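Side-chain contacts in glutathione S-transferase family protein (PDB 5F06), which probably catalyses the transfer of glutathione to electrophilic substrates with release of a halide, as expected of a Phi-class glutathione transferase: residues 106-109 with 110-114; 136-139 with 140-144. One frame throughout, in Å; residues are numbered along the deposited sequence.

In the fold
Contacts 1 and 2 each lie within a single helix of the all-helical C-terminal domain. Residues 106-114 belong to helix 90-120, and residues 136-144 to helix 130-153, the next helix in the chain. The two helices pack together here, and the contact centres are about 8 Å apart. N136 of contact 2 meets A110, P113 and I114 of contact 1. Each contact has a buried side and a more open one. Contact 1 lies nearer the centre of the subunit, about 11 Å from it, against about 17 Å for contact 2 (centre to centre). It joins an aromatic ring to an aliphatic chain, and prolines break its bonding. Contact 2 has regular helical bonding, leucines and N136 inside, lysines and a glutamate outside.

Contact 1. Residues 106-109 with 110-114; sequences RYNP and AIAPI
Y107 and I111, one turn apart, make the tight, buried side of this contact. I111 CD1 lies 3.7 Å from Y107 CE1, and the same methyl reaches the phenol oxygen. The two side chains cross obliquely. Y107 CG stands anti to the backbone N (chi1 -166°), which carries the ring along the flank where I111 lies. Y107 OH is hydrogen-bonded to T173, and H169 meets the ring edge-to-face. A leucine in place of Y107 would probably leave T173 without this hydroxyl partner and open a gap beside I111 CD1. The stretch is a proline-kinked part of helix 90-120 in the glutathione transferase C-terminal domain. Y107 O accepts from both I111 N (3.0 Å) and A110 N (3.1 Å), the second from above the carbonyl plane. P113 has no N-H to give, and its CD sits 3.2 Å from P109 O instead. The side-chain ends of the other flank are looser. N108 OD1 comes only to 4.2 Å from A112 CB, though A112 N bonds to N108 O at 2.9 Å. P109 is exposed, and N108 packs on Y172 and on H105 of the second subunit. R106 extends away to Q52 (hydrogen bond) and E65 (salt bridge) of the second subunit and touches a bound glutathione.

Contact 2. Residues 136-139 with 140-144; sequences NVEK and LGKVL
K142 lies back over the turn that holds E138. Its CG stands beside the backbone N and anti to the carbonyl carbon (chi1 -86°), and the rest of the chain is extended. CG of K142 passes 3.9 Å from E138 O, and K142 NZ comes within 4.3 Å of E138 CG. The charged ends stay apart: E138 OE1 and K142 NZ are 4.5 Å from each other, too far for a salt bridge. Their opposite charges probably still attract weakly on this exposed face. K139 O points on to the next turn, where it accepts from V143 N at 3.2 Å and, weakly, from K142 N. V143 CG2 sits 3.6 Å from the same oxygen. On the buried side L140 N gives a short bond of 2.7 Å to N136 O, and L140 CB rests against that oxygen at 3.3 Å. G141 N bonds to V137 O, so the helix runs through the glycine without a break.

Groups from the preceding turn complete the setting. N136 ND2 is tied to I132 O, which helps fix the amide. K139 NZ makes a long, weak ion pair with D135. Further out, N136 and V137 pack on helix 90-120, with L144 against Y107 there. V137, L140 and L144 also meet V184, so the inner face of helix 130-153 lies against both helix 90-120 and helix 183-186.

Contact 1. Residues 106-109 with 110-114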
loop_
_atom_site.group_PDB
_atom_site.type_symbol
_atom_site.label_atom_id
_atom_site.label_comp_id
_atom_site.label_asym_id
_atom_site.label_seq_id
_atom_site.Cartn_x
_atom_site.Cartn_y
_atom_site.Cartn_z
ATOM N N ARG A 106 -7.186 2.534 -0.393
ATOM C CA ARG A 106 -8.563 3.019 -0.327
ATOM C C ARG A 106 -9.027 3.306 1.108
ATOM O O ARG A 106 -9.529 4.393 1.381
ATOM C CB ARG A 106 -9.498 2.015 -1.003
ATOM C CG ARG A 106 -9.119 1.754 -2.458
ATOM C CD ARG A 106 -10.149 0.937 -3.197
ATOM N NE ARG A 106 -9.809 0.808 -4.617
ATOM C CZ ARG A 106 -10.107 1.709 -5.548
ATOM N NH1 ARG A 106 -10.753 2.826 -5.227
ATOM N NH2 ARG A 106 -9.757 1.498 -6.808
ATOM N N TYR A 107 -8.850 2.359 2.026
ATOM C CA TYR A 107 -9.300 2.561 3.400
ATOM C C TYR A 107 -8.392 3.541 4.160
ATOM O O TYR A 107 -8.873 4.527 4.725
ATOM C CB TYR A 107 -9.367 1.226 4.143
ATOM C CG TYR A 107 -10.135 1.259 5.450
ATOM C CD1 TYR A 107 -9.496 1.557 6.649
ATOM C CD2 TYR A 107 -11.491 0.968 5.489
ATOM C CE1 TYR A 107 -10.192 1.577 7.849
ATOM C CE2 TYR A 107 -12.195 0.983 6.682
ATOM C CZ TYR A 107 -11.541 1.284 7.856
ATOM O OH TYR A 107 -12.245 1.303 9.038
ATOM N N ASN A 108 -7.089 3.287 4.161
ATOM C CA ASN A 108 -6.181 4.069 4.998
ATOM C C ASN A 108 -6.102 5.555 4.617
ATOM O O ASN A 108 -6.067 6.410 5.501
ATOM C CB ASN A 108 -4.777 3.468 4.979
ATOM C CG ASN A 108 -3.877 4.080 6.038
ATOM O OD1 ASN A 108 -4.168 4.003 7.236
ATOM N ND2 ASN A 108 -2.789 4.703 5.606
ATOM N N PRO A 109 -6.071 5.870 3.311
ATOM C CA PRO A 109 -5.982 7.289 2.939
ATOM C C PRO A 109 -7.214 8.094 3.355
ATOM O O PRO A 109 -7.133 9.318 3.437
ATOM C CB PRO A 109 -5.846 7.249 1.413
ATOM C CG PRO A 109 -5.356 5.887 1.096
ATOM C CD PRO A 109 -5.963 4.994 2.133
ATOM N N ALA A 110 -8.328 7.412 3.609
ATOM C CA ALA A 110 -9.563 8.069 4.025
ATOM C C ALA A 110 -9.688 8.142 5.551
ATOM O O ALA A 110 -10.172 9.138 6.082
ATOM C CB ALA A 110 -10.770 7.346 3.426
ATOM N N ILE A 111 -9.251 7.104 6.258
ATOM C CA ILE A 111 -9.406 7.084 7.716
ATOM C C ILE A 111 -8.257 7.802 8.430
ATOM O O ILE A 111 -8.456 8.391 9.496
ATOM C CB ILE A 111 -9.524 5.637 8.258
ATOM C CG1 ILE A 111 -9.958 5.663 9.722
ATOM C CG2 ILE A 111 -8.223 4.864 8.075
ATOM C CD1 ILE A 111 -10.478 4.340 10.230
ATOM N N ALA A 112 -7.063 7.777 7.847
ATOM C CA ALA A 112 -5.906 8.379 8.505
ATOM C C ALA A 112 -6.121 9.873 8.811
ATOM O O ALA A 112 -5.845 10.314 9.927
ATOM C CB ALA A 112 -4.646 8.179 7.662
ATOM N N PRO A 113 -6.617 10.656 7.836
ATOM C CA PRO A 113 -6.789 12.086 8.119
ATOM C C PRO A 113 -7.815 12.363 9.219
ATOM O O PRO A 113 -7.682 13.345 9.951
ATOM C CB PRO A 113 -7.270 12.661 6.779
ATOM C CG PRO A 113 -6.906 11.652 5.760
ATOM C CD PRO A 113 -6.992 10.331 6.451
ATOM N N ILE A 114 -8.831 11.515 9.328
ATOM C CA ILE A 114 -9.838 11.682 10.370
ATOM C C ILE A 114 -9.172 11.578 11.738
ATOM O O ILE A 114 -9.339 12.447 12.595
ATOM C CB ILE A 114 -10.959 10.622 10.253
ATOM C CG1 ILE A 114 -11.661 10.750 8.900
ATOM C CG2 ILE A 114 -11.952 10.767 11.396
ATOM C CD1 ILE A 114 -12.657 9.631 8.600
#

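Contact 2. Residues 136-139 with 140-144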
loop_
_atom_site.group_PDB
_atom_site.type_symbol
_atom_site.label_atom_id
_atom_site.label_comp_id
_atom_site.label_asym_id
_atom_site.label_seq_id
_atom_site.Cartn_x
_atom_site.Cartn_y
_atom_site.Cartn_z
ATOM N N ASN A 136 -13.365 13.501 4.642
ATOM C CA ASN A 136 -12.843 12.143 4.687
ATOM C C ASN A 136 -13.843 11.160 5.296
ATOM O O ASN A 136 -13.800 9.964 5.004
ATOM C CB ASN A 136 -11.524 12.118 5.452
ATOM C CG ASN A 136 -10.371 12.668 4.633
ATOM O OD1 ASN A 136 -9.836 11.984 3.760
ATOM N ND2 ASN A 136 -9.987 13.912 4.902
ATOM N N VAL A 137 -14.750 11.661 6.131
ATOM C CA VAL A 137 -15.847 10.840 6.628
ATOM C C VAL A 137 -16.729 10.444 5.442
ATOM O O VAL A 137 -17.219 9.314 5.367
ATOM C CB VAL A 137 -16.672 11.580 7.711
ATOM C CG1 VAL A 137 -18.048 10.954 7.893
ATOM C CG2 VAL A 137 -15.922 11.581 9.031
ATOM N N GLU A 138 -16.910 11.373 4.507
ATOM C CA GLU A 138 -17.669 11.098 3.294
ATOM C C GLU A 138 -16.941 10.061 2.440
ATOM O O GLU A 138 -17.552 9.114 1.940
ATOM C CB GLU A 138 -17.889 12.386 2.502
ATOM C CG GLU A 138 -18.753 12.225 1.268
ATOM C CD GLU A 138 -19.095 13.558 0.634
ATOM O OE1 GLU A 138 -18.213 14.151 -0.021
ATOM O OE2 GLU A 138 -20.243 14.020 0.804
ATOM N N LYS A 139 -15.633 10.243 2.286
ATOM C CA LYS A 139 -14.814 9.315 1.513
ATOM C C LYS A 139 -14.794 7.930 2.149
ATOM O O LYS A 139 -14.924 6.922 1.455
ATOM C CB LYS A 139 -13.387 9.846 1.375
ATOM C CG LYS A 139 -13.264 11.034 0.436
ATOM C CD LYS A 139 -11.843 11.577 0.399
ATOM C CE LYS A 139 -11.708 12.699 -0.618
ATOM N NZ LYS A 139 -10.373 13.354 -0.561
ATOM N N LEU A 140 -14.630 7.876 3.466
ATOM C CA LEU A 140 -14.589 6.596 4.161
ATOM C C LEU A 140 -15.933 5.887 4.061
ATOM O O LEU A 140 -15.988 4.664 3.935
ATOM C CB LEU A 140 -14.206 6.780 5.628
ATOM C CG LEU A 140 -14.063 5.485 6.438
ATOM C CD1 LEU A 140 -13.056 4.553 5.798
ATOM C CD2 LEU A 140 -13.666 5.797 7.871
ATOM N N GLY A 141 -17.011 6.661 4.117
ATOM C CA GLY A 141 -18.350 6.113 3.998
ATOM C C GLY A 141 -18.534 5.370 2.687
ATOM O O GLY A 141 -19.169 4.316 2.645
ATOM N N LYS A 142 -17.966 5.913 1.616
ATOM C CA LYS A 142 -18.096 5.305 0.296
ATOM C C LYS A 142 -17.266 4.024 0.194
ATOM O O LYS A 142 -17.688 3.053 -0.437
ATOM C CB LYS A 142 -17.695 6.304 -0.786
ATOM C CG LYS A 142 -18.847 7.200 -1.209
ATOM C CD LYS A 142 -18.379 8.447 -1.937
ATOM C CE LYS A 142 -19.565 9.239 -2.461
ATOM N NZ LYS A 142 -19.225 10.670 -2.688
ATOM N N VAL A 143 -16.096 4.016 0.822
ATOM C CA VAL A 143 -15.329 2.783 0.935
ATOM C C VAL A 143 -16.138 1.771 1.742
ATOM O O VAL A 143 -16.232 0.599 1.370
ATOM C CB VAL A 143 -13.958 3.010 1.604
ATOM C CG1 VAL A 143 -13.233 1.687 1.810
ATOM C CG2 VAL A 143 -13.112 3.948 0.764
ATOM N N LEU A 144 -16.736 2.230 2.840
ATOM C CA LEU A 144 -17.458 1.332 3.731
ATOM C C LEU A 144 -18.755 0.824 3.111
ATOM O O LEU A 144 -19.286 -0.197 3.548
ATOM C CB LEU A 144 -17.752 2.014 5.068
ATOM C CG LEU A 144 -16.559 2.171 6.017
ATOM C CD1 LEU A 144 -16.997 2.907 7.281
ATOM C CD2 LEU A 144 -15.922 0.827 6.380
#